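Local coordinates for protein cytochrome c (PDB 6RTE) that probably dehydrogenates dihydro-heme d1 in heme d1 biosynthesis, joining a heme c-carrying cytochrome c domain to an eight-bladed beta-propeller, at residues A49-G54 with S59-L64; A53-G58 with V105-Q110; P277-F282 with E340-A345. One frame throughout, in Å; residues are numbered along the deposited sequence.

How the contacts relate
Contacts 1 and 2 both belong to the small heme c domain at the start of the chain, and contact 3 to the beta-propeller that follows it. The first two open from the same loop after helix 48-51, share Ala-53 and Gly-54, and have centres about 7 Å apart. Contact 1 folds the loop back under the heme; contact 2 carries it across to the end of helix 98-109. They are tied directly, among others by probable hydrogen bonds of Thr-62 OG1 with Leu-56 O and of Gly-57 N with His-51 O. Contact 3, whose centre lies about 40 Å from both, comes later in the chain and joins two consecutive propeller blades, far from the heme c site.

Contact 1: A49-G54 with S59-L64; sequences ACHGAG and SGPTLL. With HEC (heme c), chain C.
Gly-60 N donates a nearly straight hydrogen bond of 2.8 Å to Cys-50 O, reaching the oxygen from above the carbonyl plane. This bond pins the loop 59-64 back onto the last turn of helix 48-51. One residue further on, the His-51 ring is held at its edge: ND1 of His-51 gives its proton to Pro-61 O at 2.9 Å, along a lone pair in the carbonyl plane and only 7° out of the ring plane. With ND1 used as donor, NE2 of His-51 is left to bind the heme iron at 2.0 Å, and the carbonyl sets the rotation of the ring about the iron-nitrogen bond; it would also be expected to raise the electron density on the imidazole. Cys-50 and His-51 are the last two residues of the Cys-X-X-Cys-His motif of c-type cytochromes. SG of Cys-50 forms the thioether to CAC of the heme, 1.8 Å away, while Met-89 supplies the second axial ligand. A proline carbonyl receiving ND1 of the heme histidine is a familiar feature of class I cytochromes c. Over one face of the imidazole lies a CH-pi contact, Leu-63 CD1 standing 3.4 Å from the centroid of the His-51 ring. With CG anti to the carbonyl carbon (chi1 -64°), the Leu-63 side chain is turned so that CD1 covers the imidazole while CD2 rests on the porphyrin, 3.8 Å from heme C3A. CD of Pro-61 lies over a pyrrole on the histidine side, 3.4 Å from heme C3D. The outer side of this loop meets the propeller: Pro-61 touches Tyr-178 and Arg-198, and Thr-62 N is hydrogen-bonded to Asp-199. Gly-60 CA lies over the same pyrrole as Pro-61, near heme C2D.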
loop_
_atom_site.group_PDB
_atom_site.type_symbol
_atom_site.label_atom_id
_atom_site.label_comp_id
_atom_site.label_asym_id
_atom_site.label_seq_id
_atom_site.Cartn_x
_atom_site.Cartn_y
_atom_site.Cartn_z
ATOM N N ALA A 49 -13.628 -9.175 24.389
ATOM C CA ALA A 49 -13.105 -8.080 25.198
ATOM C C ALA A 49 -12.174 -7.189 24.387
ATOM O O ALA A 49 -12.199 -5.960 24.525
ATOM C CB ALA A 49 -12.371 -8.628 26.423
ATOM N N CYS A 50 -11.349 -7.791 23.534
ATOM C CA CYS A 50 -10.336 -7.068 22.775
ATOM C C CYS A 50 -10.647 -6.966 21.294
ATOM O O CYS A 50 -10.380 -5.929 20.682
ATOM C CB CYS A 50 -8.972 -7.744 22.936
ATOM S SG CYS A 50 -8.343 -7.810 24.619
ATOM N N HIS A 51 -11.173 -8.025 20.691
ATOM C CA HIS A 51 -11.494 -8.004 19.268
ATOM C C HIS A 51 -12.876 -7.437 18.995
ATOM O O HIS A 51 -13.254 -7.290 17.830
ATOM C CB HIS A 51 -11.345 -9.413 18.693
ATOM C CG HIS A 51 -9.952 -9.936 18.796
ATOM N ND1 HIS A 51 -8.931 -9.492 17.988
ATOM C CD2 HIS A 51 -9.401 -10.846 19.631
ATOM C CE1 HIS A 51 -7.813 -10.113 18.314
ATOM N NE2 HIS A 51 -8.071 -10.940 19.312
ATOM N N GLY A 52 -13.623 -7.107 20.040
ATOM C CA GLY A 52 -14.807 -6.292 19.912
ATOM C C GLY A 52 -16.048 -7.085 19.547
ATOM O O GLY A 52 -15.999 -8.229 19.088
ATOM N N ALA A 53 -17.192 -6.444 19.761
ATOM C CA ALA A 53 -18.465 -7.028 19.371
ATOM C C ALA A 53 -18.528 -7.161 17.857
ATOM O O ALA A 53 -18.137 -6.247 17.120
ATOM C CB ALA A 53 -19.618 -6.164 19.881
ATOM N N GLY A 54 -19.015 -8.307 17.394
ATOM C CA GLY A 54 -19.099 -8.576 15.977
ATOM C C GLY A 54 -17.779 -8.872 15.295
ATOM O O GLY A 54 -17.748 -8.994 14.069
ATOM N N SER A 59 -9.202 -3.230 21.236
ATOM C CA SER A 59 -7.814 -3.419 21.645
ATOM C C SER A 59 -7.068 -4.263 20.621
ATOM O O SER A 59 -5.934 -3.947 20.247
ATOM C CB SER A 59 -7.760 -4.088 23.027
ATOM O OG SER A 59 -6.605 -4.911 23.192
ATOM N N GLY A 60 -7.702 -5.340 20.157
ATOM C CA GLY A 60 -7.130 -6.210 19.162
ATOM C C GLY A 60 -7.746 -5.980 17.797
ATOM O O GLY A 60 -8.751 -5.280 17.648
ATOM N N PRO A 61 -7.151 -6.580 16.771
ATOM C CA PRO A 61 -7.579 -6.300 15.400
ATOM C C PRO A 61 -8.928 -6.913 15.055
ATOM O O PRO A 61 -9.470 -7.785 15.741
ATOM C CB PRO A 61 -6.462 -6.917 14.547
ATOM C CG PRO A 61 -5.785 -7.889 15.424
ATOM C CD PRO A 61 -5.878 -7.319 16.811
ATOM N N THR A 62 -9.455 -6.429 13.934
ATOM C CA THR A 62 -10.664 -6.979 13.343
ATOM C C THR A 62 -10.421 -8.413 12.894
ATOM O O THR A 62 -9.370 -8.745 12.328
ATOM C CB THR A 62 -11.093 -6.099 12.164
ATOM O OG1 THR A 62 -11.174 -4.736 12.599
ATOM C CG2 THR A 62 -12.435 -6.522 11.600
ATOM N N LEU A 63 -11.395 -9.277 13.168
ATOM C CA LEU A 63 -11.260 -10.708 12.909
ATOM C C LEU A 63 -12.389 -11.209 12.019
ATOM O O LEU A 63 -12.996 -12.260 12.275
ATOM C CB LEU A 63 -11.224 -11.501 14.215
ATOM C CG LEU A 63 -10.036 -11.256 15.157
ATOM C CD1 LEU A 63 -10.164 -12.188 16.352
ATOM C CD2 LEU A 63 -8.677 -11.455 14.472
ATOM N N LEU A 64 -12.688 -10.471 10.977
ATOM C CA LEU A 64 -13.620 -10.921 9.954
ATOM C C LEU A 64 -12.893 -11.754 8.910
ATOM O O LEU A 64 -11.665 -11.709 8.811
ATOM C CB LEU A 64 -14.289 -9.721 9.293
ATOM C CG LEU A 64 -15.216 -8.890 10.172
ATOM C CD1 LEU A 64 -15.583 -7.600 9.470
ATOM C CD2 LEU A 64 -16.477 -9.669 10.534
HETATM FE FE HEC C . -6.465 -11.920 19.863
HETATM C CHA HEC C . -4.311 -11.074 17.415
HETATM C CHB HEC C . -7.752 -14.452 17.910
HETATM C CHC HEC C . -8.439 -13.019 22.521
HETATM C CHD HEC C . -5.668 -9.167 21.643
HETATM N NA HEC C . -6.112 -12.638 18.036
HETATM C C1A HEC C . -5.163 -12.129 17.182
HETATM C C2A HEC C . -5.179 -12.869 15.974
HETATM C C3A HEC C . -6.137 -13.818 16.112
HETATM C C4A HEC C . -6.728 -13.674 17.393
HETATM C CMA HEC C . -6.513 -14.831 15.074
HETATM C CAA HEC C . -4.299 -12.640 14.765
HETATM C CBA HEC C . -4.974 -11.591 13.864
HETATM C CGA HEC C . -4.193 -11.154 12.650
HETATM O O1A HEC C . -4.623 -10.199 11.954
HETATM O O2A HEC C . -3.135 -11.708 12.331
HETATM N NB HEC C . -7.855 -13.466 20.152
HETATM C C1B HEC C . -8.219 -14.355 19.233
HETATM C C2B HEC C . -9.188 -15.241 19.787
HETATM C C3B HEC C . -9.396 -14.871 21.087
HETATM C C4B HEC C . -8.512 -13.705 21.300
HETATM C CMB HEC C . -9.842 -16.378 19.058
HETATM C CAB HEC C . -10.254 -15.437 22.168
HETATM C CBB HEC C . -10.196 -16.962 22.118
HETATM N NC HEC C . -6.975 -11.235 21.768
HETATM C C1C HEC C . -7.785 -11.803 22.691
HETATM C C2C HEC C . -7.832 -10.966 23.826
HETATM C C3C HEC C . -7.024 -9.863 23.583
HETATM C C4C HEC C . -6.506 -10.046 22.266
HETATM C CMC HEC C . -8.634 -11.278 25.054
HETATM C CAC HEC C . -6.722 -8.656 24.379
HETATM C CBC HEC C . -5.918 -8.763 25.670
HETATM N ND HEC C . -5.274 -10.468 19.596
HETATM C C1D HEC C . -5.071 -9.433 20.415
HETATM C C2D HEC C . -4.067 -8.519 19.851
HETATM C C3D HEC C . -3.680 -9.041 18.683
HETATM C C4D HEC C . -4.465 -10.271 18.531
HETATM C CMD HEC C . -3.565 -7.243 20.474
HETATM C CAD HEC C . -2.674 -8.458 17.721
HETATM C CBD HEC C . -1.253 -8.917 18.059
HETATM C CGD HEC C . -0.215 -8.364 17.111
HETATM O O1D HEC C . 0.258 -7.236 17.315
HETATM O O2D HEC C . 0.187 -9.011 16.133
#

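Contact 2: A53-G58 with V105-Q110; sequences AGRLGG and VAYLYQ
Arg-55 slides its guanidinium under the ring of Tyr-107 in a cation-pi contact, CZ of Arg-55 lying 4.7 Å from the ring centroid and close to the ring normal. The two planes are 43° apart, so this is a tilted overlap and not a parallel stack. A bend at chi3 (-93°) brings the group round to the end of helix 98-109. There NH2 of Arg-55 donates to Gln-110 O at 3.2 Å, nearly along the C=O axis and slightly tilted from the guanidinium plane, while Tyr-107 O sits over one guanidinium face, 3.4 Å from CZ of Arg-55. The aliphatic part packs as well: CD of Arg-55 is 3.8 Å from CD2 of Leu-108, whose side chain reaches on toward the heme. NH1 is hydrogen-bonded to Leu-63 O, which ties the arginine to the loop beneath the heme, and Tyr-43 of helix 38-46 touches its side chain. A buried positive charge is thus set among carbonyl oxygens where the helix runs out, the negative end of its dipole, and this probably stabilises both the charge and the helix terminus.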
loop_
_atom_site.group_PDB
_atom_site.type_symbol
_atom_site.label_atom_id
_atom_site.label_comp_id
_atom_site.label_asym_id
_atom_site.label_seq_id
_atom_site.Cartn_x
_atom_site.Cartn_y
_atom_site.Cartn_z
ATOM N N ALA A 53 -17.192 -6.444 19.761
ATOM C CA ALA A 53 -18.465 -7.028 19.371
ATOM C C ALA A 53 -18.528 -7.161 17.857
ATOM O O ALA A 53 -18.137 -6.247 17.120
ATOM C CB ALA A 53 -19.618 -6.164 19.881
ATOM N N GLY A 54 -19.015 -8.307 17.394
ATOM C CA GLY A 54 -19.099 -8.576 15.977
ATOM C C GLY A 54 -17.779 -8.872 15.295
ATOM O O GLY A 54 -17.748 -8.994 14.069
ATOM N N ARG A 55 -16.694 -8.998 16.053
ATOM C CA ARG A 55 -15.350 -9.187 15.519
ATOM C C ARG A 55 -14.845 -7.951 14.784
ATOM O O ARG A 55 -13.917 -8.048 13.974
ATOM C CB ARG A 55 -15.278 -10.398 14.582
ATOM C CG ARG A 55 -15.731 -11.721 15.215
ATOM C CD ARG A 55 -15.506 -12.862 14.240
ATOM N NE ARG A 55 -16.693 -13.132 13.436
ATOM C CZ ARG A 55 -16.680 -13.672 12.216
ATOM N NH1 ARG A 55 -15.540 -13.979 11.632
ATOM N NH2 ARG A 55 -17.821 -13.898 11.578
ATOM N N LEU A 56 -15.430 -6.786 15.064
ATOM C CA LEU A 56 -15.065 -5.564 14.355
ATOM C C LEU A 56 -13.731 -4.995 14.806
ATOM O O LEU A 56 -13.142 -4.196 14.071
ATOM C CB LEU A 56 -16.152 -4.505 14.535
ATOM C CG LEU A 56 -17.502 -4.812 13.899
ATOM C CD1 LEU A 56 -18.381 -3.577 13.938
ATOM C CD2 LEU A 56 -17.342 -5.311 12.476
ATOM N N GLY A 57 -13.246 -5.376 15.977
ATOM C CA GLY A 57 -11.978 -4.917 16.498
ATOM C C GLY A 57 -12.151 -4.056 17.738
ATOM O O GLY A 57 -13.250 -3.640 18.101
ATOM N N GLY A 58 -11.018 -3.818 18.396
ATOM C CA GLY A 58 -10.934 -2.939 19.551
ATOM C C GLY A 58 -9.497 -2.791 20.011
ATOM O O GLY A 58 -8.657 -2.271 19.271
ATOM N N VAL A 105 -11.714 -21.125 15.356
ATOM C CA VAL A 105 -11.192 -20.874 14.017
ATOM C C VAL A 105 -12.318 -20.920 12.993
ATOM O O VAL A 105 -12.441 -20.031 12.134
ATOM C CB VAL A 105 -10.080 -21.878 13.670
ATOM C CG1 VAL A 105 -9.630 -21.705 12.215
ATOM C CG2 VAL A 105 -8.899 -21.710 14.616
ATOM N N ALA A 106 -13.153 -21.958 13.065
ATOM C CA ALA A 106 -14.274 -22.075 12.138
ATOM C C ALA A 106 -15.150 -20.828 12.183
ATOM O O ALA A 106 -15.542 -20.301 11.138
ATOM C CB ALA A 106 -15.094 -23.328 12.456
ATOM N N TYR A 107 -15.444 -20.335 13.389
ATOM C CA TYR A 107 -16.269 -19.139 13.553
ATOM C C TYR A 107 -15.612 -17.903 12.943
ATOM O O TYR A 107 -16.294 -17.065 12.336
ATOM C CB TYR A 107 -16.544 -18.923 15.045
ATOM C CG TYR A 107 -17.302 -17.662 15.392
ATOM C CD1 TYR A 107 -18.655 -17.539 15.107
ATOM C CD2 TYR A 107 -16.668 -16.602 16.034
ATOM C CE1 TYR A 107 -19.354 -16.383 15.437
ATOM C CE2 TYR A 107 -17.352 -15.447 16.364
ATOM C CZ TYR A 107 -18.695 -15.342 16.063
ATOM O OH TYR A 107 -19.379 -14.195 16.393
ATOM N N LEU A 108 -14.293 -17.754 13.104
ATOM C CA LEU A 108 -13.627 -16.554 12.611
ATOM C C LEU A 108 -13.662 -16.491 11.088
ATOM O O LEU A 108 -13.787 -15.411 10.511
ATOM C CB LEU A 108 -12.174 -16.495 13.089
ATOM C CG LEU A 108 -11.895 -16.311 14.587
ATOM C CD1 LEU A 108 -10.423 -15.981 14.779
ATOM C CD2 LEU A 108 -12.762 -15.240 15.187
ATOM N N TYR A 109 -13.533 -17.640 10.422
ATOM C CA TYR A 109 -13.489 -17.664 8.968
ATOM C C TYR A 109 -14.862 -17.826 8.330
ATOM O O TYR A 109 -14.980 -17.674 7.111
ATOM C CB TYR A 109 -12.529 -18.762 8.505
ATOM C CG TYR A 109 -11.084 -18.375 8.768
ATOM C CD1 TYR A 109 -10.507 -18.579 10.017
ATOM C CD2 TYR A 109 -10.317 -17.759 7.786
ATOM C CE1 TYR A 109 -9.200 -18.202 10.275
ATOM C CE2 TYR A 109 -9.004 -17.375 8.039
ATOM C CZ TYR A 109 -8.454 -17.599 9.290
ATOM O OH TYR A 109 -7.143 -17.239 9.552
ATOM N N GLN A 110 -15.896 -18.081 9.117
ATOM C CA GLN A 110 -17.244 -18.226 8.579
ATOM C C GLN A 110 -17.838 -16.850 8.304
ATOM O O GLN A 110 -17.733 -15.946 9.134
ATOM C CB GLN A 110 -18.118 -19.005 9.561
ATOM C CG GLN A 110 -19.604 -19.035 9.220
ATOM C CD GLN A 110 -19.898 -19.732 7.904
ATOM O OE1 GLN A 110 -19.454 -20.857 7.667
ATOM N NE2 GLN A 110 -20.657 -19.066 7.041
#

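Contact 3: P277-F282 with E340-A345; sequences PPRHSF and ELDSGA
Arg-279 grips a single oxygen of Asp-342 with both terminal nitrogens, NH1 to OD1 at 2.9 Å and NH2 to the same OD1 at 3.0 Å. Both bonds are bent, as they must be when two N-H groups converge on one acceptor. OD1 stays close to the guanidinium plane, but it is met in two ways: NH1 arrives almost head-on to the C-O bond, whereas NH2 comes from above the carboxylate, the two flat groups being turned 37° from each other. The remaining nitrogen, NE, makes a salt bridge with Glu-294, which also accepts from the hydroxyl of Ser-281, so the arginine lies between two carboxylates that balance its charge and fix the orientation of the guanidinium. The contact bridges consecutive blades of the propeller. Arg-279 sits in the turn between strands 270-276 and 281-286, Glu-294 lies on the next strand of that same blade, and Asp-342 belongs to the loop linking strands 336-340 and 346-350 of the following one. The arginine's turn is a short 3-10 segment closed by His-280 N to Pro-277 O at 3.0 Å, and it runs into a G1 beta bulge in which His-280 and Ser-281 both face Ala-276. Beneath the polar bridge lies Leu-341. Its CB stands over the centre of one guanidinium face, 3.5 Å from CZ of Arg-279, and CD1 of Leu-341 packs 3.3 Å from CD of Arg-279. A bend at chi3 (66°) folds the arginine chain over this leucine. Farther out, Lys-306 NZ binds the backbone oxygen of Asp-342, and Leu-341 shares a backbone hydrogen bond with Arg-324.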
loop_
_atom_site.group_PDB
_atom_site.type_symbol
_atom_site.label_atom_id
_atom_site.label_comp_id
_atom_site.label_asym_id
_atom_site.label_seq_id
_atom_site.Cartn_x
_atom_site.Cartn_y
_atom_site.Cartn_z
ATOM N N PRO A 277 -2.635 13.467 -11.316
ATOM C CA PRO A 277 -2.523 14.912 -11.050
ATOM C C PRO A 277 -2.825 15.765 -12.270
ATOM O O PRO A 277 -3.548 16.764 -12.141
ATOM C CB PRO A 277 -1.071 15.076 -10.578
ATOM C CG PRO A 277 -0.766 13.752 -9.932
ATOM C CD PRO A 277 -1.459 12.734 -10.807
ATOM N N PRO A 278 -2.323 15.425 -13.466
ATOM C CA PRO A 278 -2.628 16.285 -14.627
ATOM C C PRO A 278 -4.102 16.324 -14.977
ATOM O O PRO A 278 -4.565 17.302 -15.574
ATOM C CB PRO A 278 -1.811 15.663 -15.773
ATOM C CG PRO A 278 -0.836 14.756 -15.115
ATOM C CD PRO A 278 -1.438 14.303 -13.840
ATOM N N ARG A 279 -4.852 15.283 -14.635
ATOM C CA ARG A 279 -6.288 15.239 -14.862
ATOM C C ARG A 279 -7.086 15.784 -13.680
ATOM O O ARG A 279 -8.312 15.881 -13.778
ATOM C CB ARG A 279 -6.717 13.796 -15.163
ATOM C CG ARG A 279 -5.890 13.130 -16.276
ATOM C CD ARG A 279 -6.299 11.683 -16.477
ATOM N NE ARG A 279 -7.665 11.572 -16.979
ATOM C CZ ARG A 279 -8.002 11.601 -18.265
ATOM N NH1 ARG A 279 -9.274 11.497 -18.615
ATOM N NH2 ARG A 279 -7.071 11.724 -19.199
ATOM N N HIS A 280 -6.418 16.153 -12.584
ATOM C CA HIS A 280 -7.078 16.585 -11.353
ATOM C C HIS A 280 -8.246 15.672 -11.007
ATOM O O HIS A 280 -9.371 16.115 -10.775
ATOM C CB HIS A 280 -7.533 18.031 -11.461
ATOM C CG HIS A 280 -6.436 18.959 -11.853
ATOM N ND1 HIS A 280 -5.281 19.082 -11.112
ATOM C CD2 HIS A 280 -6.284 19.757 -12.932
ATOM C CE1 HIS A 280 -4.473 19.947 -11.710
ATOM N NE2 HIS A 280 -5.060 20.366 -12.815
ATOM N N SER A 281 -7.951 14.375 -10.955
ATOM C CA SER A 281 -8.992 13.373 -10.757
ATOM C C SER A 281 -8.440 12.227 -9.934
ATOM O O SER A 281 -7.227 11.995 -9.886
ATOM C CB SER A 281 -9.506 12.830 -12.095
ATOM O OG SER A 281 -8.542 11.957 -12.664
ATOM N N PHE A 282 -9.358 11.516 -9.276
ATOM C CA PHE A 282 -9.083 10.188 -8.758
ATOM C C PHE A 282 -9.487 9.154 -9.806
ATOM O O PHE A 282 -10.476 9.335 -10.528
ATOM C CB PHE A 282 -9.849 9.929 -7.461
ATOM C CG PHE A 282 -9.372 10.744 -6.286
ATOM C CD1 PHE A 282 -8.101 10.561 -5.763
ATOM C CD2 PHE A 282 -10.215 11.657 -5.674
ATOM C CE1 PHE A 282 -7.675 11.288 -4.661
ATOM C CE2 PHE A 282 -9.793 12.391 -4.564
ATOM C CZ PHE A 282 -8.523 12.202 -4.064
ATOM N N GLU A 340 -7.117 3.989 -23.017
ATOM C CA GLU A 340 -7.048 5.444 -23.034
ATOM C C GLU A 340 -8.084 5.987 -22.055
ATOM O O GLU A 340 -9.234 5.534 -22.050
ATOM C CB GLU A 340 -7.293 5.992 -24.435
ATOM C CG GLU A 340 -7.061 7.483 -24.536
ATOM C CD GLU A 340 -7.022 7.975 -25.963
ATOM O OE1 GLU A 340 -7.296 7.172 -26.882
ATOM O OE2 GLU A 340 -6.713 9.168 -26.164
ATOM N N LEU A 341 -7.674 6.953 -21.227
ATOM C CA LEU A 341 -8.515 7.371 -20.108
ATOM C C LEU A 341 -9.731 8.164 -20.580
ATOM O O LEU A 341 -10.860 7.889 -20.158
ATOM C CB LEU A 341 -7.694 8.189 -19.108
ATOM C CG LEU A 341 -7.242 7.439 -17.856
ATOM C CD1 LEU A 341 -6.555 8.387 -16.888
ATOM C CD2 LEU A 341 -8.408 6.748 -17.159
ATOM N N ASP A 342 -9.520 9.160 -21.442
ATOM C CA ASP A 342 -10.620 9.974 -21.949
ATOM C C ASP A 342 -11.761 9.106 -22.459
ATOM O O ASP A 342 -12.823 9.024 -21.833
ATOM C CB ASP A 342 -10.145 10.888 -23.081
ATOM C CG ASP A 342 -9.091 11.865 -22.632
ATOM O OD1 ASP A 342 -9.004 12.119 -21.414
ATOM O OD2 ASP A 342 -8.354 12.379 -23.499
ATOM N N SER A 343 -11.541 8.457 -23.603
ATOM C CA SER A 343 -12.581 7.675 -24.256
ATOM C C SER A 343 -12.801 6.313 -23.613
ATOM O O SER A 343 -13.836 5.688 -23.864
ATOM C CB SER A 343 -12.224 7.487 -25.730
ATOM O OG SER A 343 -10.900 6.995 -25.859
ATOM N N GLY A 344 -11.868 5.842 -22.791
ATOM C CA GLY A 344 -11.966 4.494 -22.271
ATOM C C GLY A 344 -11.689 3.405 -23.281
ATOM O O GLY A 344 -11.882 2.224 -22.968
ATOM N N ALA A 345 -11.228 3.761 -24.478
ATOM C CA ALA A 345 -11.021 2.773 -25.527
ATOM C C ALA A 345 -9.797 1.910 -25.242
ATOM O O ALA A 345 -8.762 2.397 -24.780
ATOM C CB ALA A 345 -10.869 3.467 -26.882
#